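Local coordinates for protein translation initiation factor eIF2B subunit epsilon (Schizosaccharomyces pombe, PDB 5B04) that forms the epsilon subunit of eIF2B, the complex that catalyses exchange of GDP for GTP on the gamma subunit of translation initiation factor eIF2, at residues 64-69 / 93-98; 117-122 / 226-231. All coordinates share one frame; numbering follows the deposited sequence.

Contact 1. Residues 64-69 / 93-98; sequences QEVYVF and FSVNTI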
ATOM      1  N   GLN I  64      -0.404  53.067  23.218  1.00 79.28           N
ATOM      2  CA  GLN I  64      -0.102  54.155  22.295  1.00 74.91           C
ATOM      3  C   GLN I  64       0.831  55.192  22.915  1.00 78.70           C
ATOM      4  O   GLN I  64       1.426  56.005  22.208  1.00 71.46           O
ATOM      5  CB  GLN I  64      -1.395  54.840  21.844  1.00 85.33           C
ATOM      6  CG  GLN I  64      -2.430  53.910  21.232  1.00 85.55           C
ATOM      7  CD  GLN I  64      -2.202  53.667  19.753  1.00 88.94           C
ATOM      8  OE1 GLN I  64      -1.080  53.410  19.318  1.00 87.15           O
ATOM      9  NE2 GLN I  64      -3.271  53.752  18.970  1.00 85.62           N
ATOM     10  N   GLU I  65       0.965  55.152  24.238  1.00 72.48           N
ATOM     11  CA  GLU I  65       1.635  56.222  24.966  1.00 56.85           C
ATOM     12  C   GLU I  65       2.255  55.713  26.267  1.00 69.34           C
ATOM     13  O   GLU I  65       1.566  55.150  27.110  1.00 67.53           O
ATOM     14  CB  GLU I  65       0.632  57.344  25.245  1.00 76.18           C
ATOM     15  CG  GLU I  65       1.203  58.613  25.844  1.00 87.72           C
ATOM     16  CD  GLU I  65       0.176  59.729  25.879  1.00 95.96           C
ATOM     17  OE1 GLU I  65       0.064  60.413  26.916  1.00109.14           O
ATOM     18  OE2 GLU I  65      -0.527  59.918  24.863  1.00 76.62           O
ATOM     19  N   VAL I  66       3.558  55.907  26.433  1.00 74.77           N
ATOM     20  CA  VAL I  66       4.243  55.384  27.611  1.00 68.81           C
ATOM     21  C   VAL I  66       4.976  56.469  28.395  1.00 77.40           C
ATOM     22  O   VAL I  66       5.713  57.272  27.823  1.00 73.80           O
ATOM     23  CB  VAL I  66       5.249  54.277  27.224  1.00 66.35           C
ATOM     24  CG1 VAL I  66       6.096  53.872  28.423  1.00 72.82           C
ATOM     25  CG2 VAL I  66       4.517  53.072  26.658  1.00 68.38           C
ATOM     26  N   TYR I  67       4.760  56.490  29.707  1.00 73.04           N
ATOM     27  CA  TYR I  67       5.497  57.383  30.592  1.00 75.14           C
ATOM     28  C   TYR I  67       6.344  56.583  31.572  1.00 67.23           C
ATOM     29  O   TYR I  67       5.822  55.806  32.371  1.00 62.63           O
ATOM     30  CB  TYR I  67       4.545  58.309  31.348  1.00 80.34           C
ATOM     31  CG  TYR I  67       3.813  59.275  30.452  1.00 84.05           C
ATOM     32  CD1 TYR I  67       4.474  60.350  29.871  1.00 75.02           C
ATOM     33  CD2 TYR I  67       2.461  59.113  30.183  1.00 81.58           C
ATOM     34  CE1 TYR I  67       3.810  61.235  29.048  1.00 78.08           C
ATOM     35  CE2 TYR I  67       1.789  59.994  29.364  1.00 90.38           C
ATOM     36  CZ  TYR I  67       2.467  61.054  28.798  1.00 93.53           C
ATOM     37  OH  TYR I  67       1.799  61.934  27.978  1.00101.47           O
ATOM     38  N   VAL I  68       7.655  56.779  31.504  1.00 64.16           N
ATOM     39  CA  VAL I  68       8.578  56.037  32.348  1.00 64.68           C
ATOM     40  C   VAL I  68       9.079  56.883  33.514  1.00 69.18           C
ATOM     41  O   VAL I  68       9.995  57.691  33.357  1.00 69.69           O
ATOM     42  CB  VAL I  68       9.788  55.524  31.544  1.00 65.25           C
ATOM     43  CG1 VAL I  68      10.624  54.580  32.393  1.00 61.48           C
ATOM     44  CG2 VAL I  68       9.323  54.830  30.274  1.00 59.27           C
ATOM     45  N   PHE I  69       8.467  56.699  34.680  1.00 64.07           N
ATOM     46  CA  PHE I  69       8.937  57.350  35.896  1.00 63.82           C
ATOM     47  C   PHE I  69      10.288  56.775  36.301  1.00 70.24           C
ATOM     48  O   PHE I  69      10.405  55.583  36.585  1.00 79.10           O
ATOM     49  CB  PHE I  69       7.927  57.180  37.033  1.00 69.93           C
ATOM     50  CG  PHE I  69       6.772  58.139  36.970  1.00 71.55           C
ATOM     51  CD1 PHE I  69       6.900  59.429  37.456  1.00 66.68           C
ATOM     52  CD2 PHE I  69       5.557  57.747  36.435  1.00 74.32           C
ATOM     53  CE1 PHE I  69       5.839  60.312  37.407  1.00 65.50           C
ATOM     54  CE2 PHE I  69       4.492  58.628  36.381  1.00 72.60           C
ATOM     55  CZ  PHE I  69       4.635  59.912  36.868  1.00 70.72           C
ATOM     56  N   PHE I  93       4.297  52.967  20.050  1.00 67.29           N
ATOM     57  CA  PHE I  93       3.924  53.971  21.038  1.00 72.53           C
ATOM     58  C   PHE I  93       4.993  55.045  21.203  1.00 83.89           C
ATOM     59  O   PHE I  93       6.170  54.815  20.922  1.00 83.56           O
ATOM     60  CB  PHE I  93       3.642  53.310  22.392  1.00 71.69           C
ATOM     61  CG  PHE I  93       4.728  52.378  22.860  1.00 69.89           C
ATOM     62  CD1 PHE I  93       5.886  52.870  23.439  1.00 75.33           C
ATOM     63  CD2 PHE I  93       4.579  51.006  22.737  1.00 67.85           C
ATOM     64  CE1 PHE I  93       6.879  52.013  23.876  1.00 77.53           C
ATOM     65  CE2 PHE I  93       5.569  50.145  23.171  1.00 67.84           C
ATOM     66  CZ  PHE I  93       6.719  50.649  23.743  1.00 73.52           C
ATOM     67  N   SER I  94       4.572  56.218  21.664  1.00 77.13           N
ATOM     68  CA  SER I  94       5.501  57.289  21.993  1.00 77.25           C
ATOM     69  C   SER I  94       6.002  57.107  23.420  1.00 78.10           C
ATOM     70  O   SER I  94       5.232  56.752  24.313  1.00 78.49           O
ATOM     71  CB  SER I  94       4.834  58.657  21.835  1.00 64.31           C
ATOM     72  OG  SER I  94       3.850  58.860  22.834  1.00 66.40           O
ATOM     73  N   VAL I  95       7.291  57.344  23.634  1.00 69.80           N
ATOM     74  CA  VAL I  95       7.870  57.177  24.959  1.00 66.29           C
ATOM     75  C   VAL I  95       8.340  58.508  25.535  1.00 78.64           C
ATOM     76  O   VAL I  95       9.124  59.225  24.913  1.00 83.43           O
ATOM     77  CB  VAL I  95       9.055  56.197  24.941  1.00 68.57           C
ATOM     78  CG1 VAL I  95       9.321  55.671  26.342  1.00 70.70           C
ATOM     79  CG2 VAL I  95       8.776  55.047  23.988  1.00 92.68           C
ATOM     80  N   ASN I  96       7.850  58.830  26.726  1.00 68.02           N
ATOM     81  CA  ASN I  96       8.256  60.042  27.426  1.00 69.44           C
ATOM     82  C   ASN I  96       8.725  59.729  28.841  1.00 69.31           C
ATOM     83  O   ASN I  96       8.066  58.989  29.571  1.00 65.17           O
ATOM     84  CB  ASN I  96       7.109  61.053  27.462  1.00 81.50           C
ATOM     85  CG  ASN I  96       6.805  61.640  26.099  1.00 90.11           C
ATOM     86  OD1 ASN I  96       7.711  62.009  25.353  1.00 78.72           O
ATOM     87  ND2 ASN I  96       5.523  61.727  25.765  1.00 97.76           N
ATOM     88  N   THR I  97       9.866  60.288  29.222  1.00 75.02           N
ATOM     89  CA  THR I  97      10.412  60.061  30.553  1.00 73.01           C
ATOM     90  C   THR I  97       9.953  61.138  31.527  1.00 74.09           C
ATOM     91  O   THR I  97       9.765  62.293  31.148  1.00 77.10           O
ATOM     92  CB  THR I  97      11.952  60.026  30.535  1.00 57.82           C
ATOM     93  OG1 THR I  97      12.455  61.259  30.007  1.00 92.77           O
ATOM     94  CG2 THR I  97      12.447  58.876  29.677  1.00 61.30           C
ATOM     95  N   ILE I  98       9.765  60.749  32.784  1.00 62.43           N
ATOM     96  CA  ILE I  98       9.438  61.701  33.838  1.00 58.18           C
ATOM     97  C   ILE I  98      10.401  61.540  35.006  1.00 74.29           C
ATOM     98  O   ILE I  98      10.307  60.582  35.774  1.00 78.26           O
ATOM     99  CB  ILE I  98       7.992  61.532  34.344  1.00 51.59           C
ATOM    100  CG1 ILE I  98       6.996  61.719  33.197  1.00 57.25           C
ATOM    101  CG2 ILE I  98       7.704  62.528  35.456  1.00 62.82           C
ATOM    102  CD1 ILE I  98       5.548  61.602  33.621  1.00 59.83           C
TER
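V66 N donates to S94 O over 2.8 Å. It is one of five backbone hydrogen bonds between 64-69 and 93-98, whose strands run parallel. With helix 74-83 they form a beta-alpha-beta unit of the nucleotidyltransferase-like (GT-A type) domain. V66 and V68 each give an N-H and take one. V66 O receives N96 N at 2.9 Å, and V68 N reaches N96 O at 3.0 Å. S94 N donates to Q64 O, and I98 N closes the series on V68 O with an N-H...O angle of 176°. E65 and Y67 turn their backbone groups the other way, to strand 19-23, which places 65-69 between two parallel neighbours.

The side chains alternate between the faces of the sheet. V66, V68, V95 and T97 share one face. There V66 CG2 sits over the face of the F93 ring, 3.9 Å from its centroid. F93 CG lies between the backbone N and the carbonyl carbon (chi1 51°), which lets the ring turn beneath V66. V95 CG1 meets V68 CG2 at 4.0 Å. Helix 50-61 packs on the V66 and V95 part of this face, with F55 against both.

E65, Y67, F69, S94, N96 and I98 occupy the other face. The Y67 ring lies beside N96, both pointing the same way, and its OH donates a hydrogen bond to E65 OE1, from above the carboxylate plane. Helix 108-115 packs on F69. I98 runs alongside F69. I98 CG2 comes nearest at F69 CE1 (3.5 Å), while I98 CD1 reaches over the ring face, 4.2 Å from its centroid.

Contact 2. Residues 117-122 / 226-231; sequences QLITSD and CSNDVP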
ATOM      1  N   GLN I 117      -2.049  66.179  34.844  1.00 74.93           N
ATOM      2  CA  GLN I 117      -3.200  65.809  34.018  1.00 81.64           C
ATOM      3  C   GLN I 117      -2.775  65.094  32.738  1.00 79.61           C
ATOM      4  O   GLN I 117      -3.039  65.569  31.633  1.00 72.81           O
ATOM      5  CB  GLN I 117      -4.034  67.048  33.678  1.00 73.61           C
ATOM      6  CG  GLN I 117      -4.854  67.589  34.841  1.00 75.57           C
ATOM      7  CD  GLN I 117      -6.253  67.003  34.892  1.00 90.67           C
ATOM      8  OE1 GLN I 117      -7.056  67.203  33.981  1.00 84.72           O
ATOM      9  NE2 GLN I 117      -6.552  66.275  35.963  1.00 93.05           N
ATOM     10  N   LEU I 118      -2.116  63.951  32.896  1.00 76.66           N
ATOM     11  CA  LEU I 118      -1.558  63.222  31.763  1.00 77.86           C
ATOM     12  C   LEU I 118      -2.371  61.987  31.397  1.00 82.04           C
ATOM     13  O   LEU I 118      -2.094  61.332  30.392  1.00 87.27           O
ATOM     14  CB  LEU I 118      -0.116  62.808  32.062  1.00 72.02           C
ATOM     15  CG  LEU I 118       0.968  63.861  31.840  1.00 70.42           C
ATOM     16  CD1 LEU I 118       2.306  63.367  32.365  1.00 67.55           C
ATOM     17  CD2 LEU I 118       1.066  64.209  30.364  1.00 85.68           C
ATOM     18  N   ILE I 119      -3.373  61.669  32.207  1.00 66.60           N
ATOM     19  CA  ILE I 119      -4.118  60.433  32.012  1.00 83.13           C
ATOM     20  C   ILE I 119      -5.403  60.627  31.219  1.00 77.70           C
ATOM     21  O   ILE I 119      -6.313  61.345  31.635  1.00 71.98           O
ATOM     22  CB  ILE I 119      -4.458  59.768  33.357  1.00 92.29           C
ATOM     23  CG1 ILE I 119      -3.182  59.248  34.017  1.00 80.44           C
ATOM     24  CG2 ILE I 119      -5.436  58.619  33.154  1.00 86.33           C
ATOM     25  CD1 ILE I 119      -2.379  58.315  33.135  1.00 65.18           C
ATOM     26  N   THR I 120      -5.474  59.965  30.085  1.00 89.16           N
ATOM     27  CA  THR I 120      -6.687  59.891  29.320  1.00 86.27           C
ATOM     28  C   THR I 120      -7.062  58.437  29.461  1.00106.52           C
ATOM     29  O   THR I 120      -6.231  57.627  29.832  1.00111.08           O
ATOM     30  CB  THR I 120      -6.456  60.424  27.923  1.00 89.06           C
ATOM     31  OG1 THR I 120      -5.647  61.594  28.005  1.00 78.91           O
ATOM     32  CG2 THR I 120      -7.766  60.755  27.280  1.00 90.61           C
ATOM     33  N   SER I 121      -8.309  58.095  29.203  1.00104.86           N
ATOM     34  CA  SER I 121      -8.714  56.699  29.214  1.00113.09           C
ATOM     35  C   SER I 121      -8.409  55.746  30.331  1.00 98.33           C
ATOM     36  O   SER I 121      -8.507  56.104  31.477  1.00102.20           O
ATOM     37  CB  SER I 121      -8.231  56.192  27.875  1.00110.99           C
ATOM     38  OG  SER I 121      -6.825  56.049  27.920  1.00 93.34           O
ATOM     39  N   ASP I 122      -8.013  54.532  29.983  1.00 95.43           N
ATOM     40  CA  ASP I 122      -7.583  53.568  30.969  1.00 80.84           C
ATOM     41  C   ASP I 122      -6.132  53.371  30.647  1.00 82.27           C
ATOM     42  O   ASP I 122      -5.741  53.422  29.504  1.00 81.86           O
ATOM     43  CB  ASP I 122      -8.195  52.198  30.833  1.00 70.93           C
ATOM     44  CG  ASP I 122      -9.647  52.253  30.604  1.00 74.70           C
ATOM     45  OD1 ASP I 122     -10.047  52.758  29.552  1.00 82.95           O
ATOM     46  OD2 ASP I 122     -10.391  51.798  31.470  1.00 70.69           O
ATOM     47  N   CYS I 226      -6.003  50.182  34.887  1.00 74.57           N
ATOM     48  CA  CYS I 226      -6.636  51.181  35.742  1.00 61.65           C
ATOM     49  C   CYS I 226      -7.539  52.134  34.966  1.00 71.78           C
ATOM     50  O   CYS I 226      -7.345  52.351  33.774  1.00 72.01           O
ATOM     51  CB  CYS I 226      -5.572  51.976  36.495  1.00 52.09           C
ATOM     52  SG  CYS I 226      -4.672  51.024  37.736  1.00 70.50           S
ATOM     53  N   SER I 227      -8.521  52.704  35.659  1.00 71.43           N
ATOM     54  CA  SER I 227      -9.473  53.624  35.045  1.00 79.93           C
ATOM     55  C   SER I 227      -9.017  55.075  35.166  1.00 80.30           C
ATOM     56  O   SER I 227      -7.939  55.356  35.690  1.00 87.18           O
ATOM     57  CB  SER I 227     -10.855  53.460  35.681  1.00 80.63           C
ATOM     58  OG  SER I 227     -10.789  53.626  37.089  1.00 71.66           O
ATOM     59  N   ASN I 228      -9.847  55.992  34.676  1.00 82.44           N
ATOM     60  CA  ASN I 228      -9.563  57.423  34.756  1.00 77.22           C
ATOM     61  C   ASN I 228      -9.473  57.925  36.192  1.00 80.46           C
ATOM     62  O   ASN I 228      -8.704  58.836  36.494  1.00 74.05           O
ATOM     63  CB  ASN I 228     -10.636  58.219  34.009  1.00 70.64           C
ATOM     64  CG  ASN I 228     -10.315  58.401  32.541  1.00 84.94           C
ATOM     65  OD1 ASN I 228      -9.173  58.667  32.172  1.00 94.45           O
ATOM     66  ND2 ASN I 228     -11.328  58.262  31.693  1.00 90.96           N
ATOM     67  N   ASP I 229     -10.265  57.320  37.071  1.00 79.50           N
ATOM     68  CA  ASP I 229     -10.409  57.791  38.444  1.00 82.68           C
ATOM     69  C   ASP I 229      -9.135  57.668  39.279  1.00 81.05           C
ATOM     70  O   ASP I 229      -8.924  58.449  40.206  1.00 84.29           O
ATOM     71  CB  ASP I 229     -11.539  57.027  39.140  1.00 75.22           C
ATOM     72  CG  ASP I 229     -12.874  57.194  38.443  1.00 94.13           C
ATOM     73  OD1 ASP I 229     -13.058  58.214  37.745  1.00123.81           O
ATOM     74  OD2 ASP I 229     -13.740  56.307  38.594  1.00105.41           O
ATOM     75  N   VAL I 230      -8.290  56.696  38.943  1.00 74.63           N
ATOM     76  CA  VAL I 230      -7.166  56.310  39.800  1.00 73.64           C
ATOM     77  C   VAL I 230      -6.200  57.450  40.176  1.00 73.99           C
ATOM     78  O   VAL I 230      -5.907  57.626  41.359  1.00 72.10           O
ATOM     79  CB  VAL I 230      -6.355  55.162  39.157  1.00 74.18           C
ATOM     80  CG1 VAL I 230      -5.149  54.811  40.017  1.00 80.11           C
ATOM     81  CG2 VAL I 230      -7.242  53.949  38.955  1.00 74.68           C
ATOM     82  N   PRO I 231      -5.702  58.227  39.191  1.00 69.00           N
ATOM     83  CA  PRO I 231      -4.807  59.310  39.619  1.00 68.76           C
ATOM     84  C   PRO I 231      -5.527  60.345  40.481  1.00 71.08           C
ATOM     85  O   PRO I 231      -4.930  60.911  41.397  1.00 74.52           O
ATOM     86  CB  PRO I 231      -4.342  59.931  38.298  1.00 73.22           C
ATOM     87  CG  PRO I 231      -4.565  58.868  37.278  1.00 71.36           C
ATOM     88  CD  PRO I 231      -5.807  58.169  37.722  1.00 68.84           C
TER
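I119 and P231 make the apolar part of this contact. I119 CG1 meets P231 CG at 3.6 Å, and the two side chains lie at a slant to each other. CG1 stands beside the backbone N of I119 (chi1 -69°), and CG2 is turned to the N228 side. L113 also touches I119, and F123 lies against P231.

The backbone approach is closest at D122 and S227, whose CA atoms are 4.5 Å apart. D122 CB lies against C226 O. The N228 side chain slides past I119 in the opposite direction, and its end comes to the backbone of S121.

The contact sits where two helices and two strands of the nucleotidyltransferase-like domain meet. Q117, with positive phi, is the C-prime residue of a Schellman motif that ends helix 108-115. The chain then leads into strand 123-127, where F123 bonds C226 in the antiparallel pair with strand 212-226. Helix 229-236 follows that strand.

S227 and D122 have polar partners outside the two segments. S227 OG bonds I154 O. The D122 carboxylate faces helix 137-147, with a weak hydrogen bond from H143 NE2 to D122 OD2.

How the contacts relate
From the N terminus, strand 65-70 comes first. Helix 74-83 then leads to strand 94-99, and contact 1 closes this short crossover. The chain goes on through helix 108-115 into 117-122, where contact 2 opens. It closes about a hundred residues later, at 226-231, after much of the central sheet has been built. The two loops follow in series and neither nest nor cross. Contact 1 joins neighbouring strands within the sheet; contact 2 ties the loop between helix 108-115 and strand 123-127 to the turn from strand 212-226 into helix 229-236. Their centres are about 14 Å apart. L118, in the loop of contact 2, reaches contact 1: its CD1 packs on I98 CD1 at 3.9 Å.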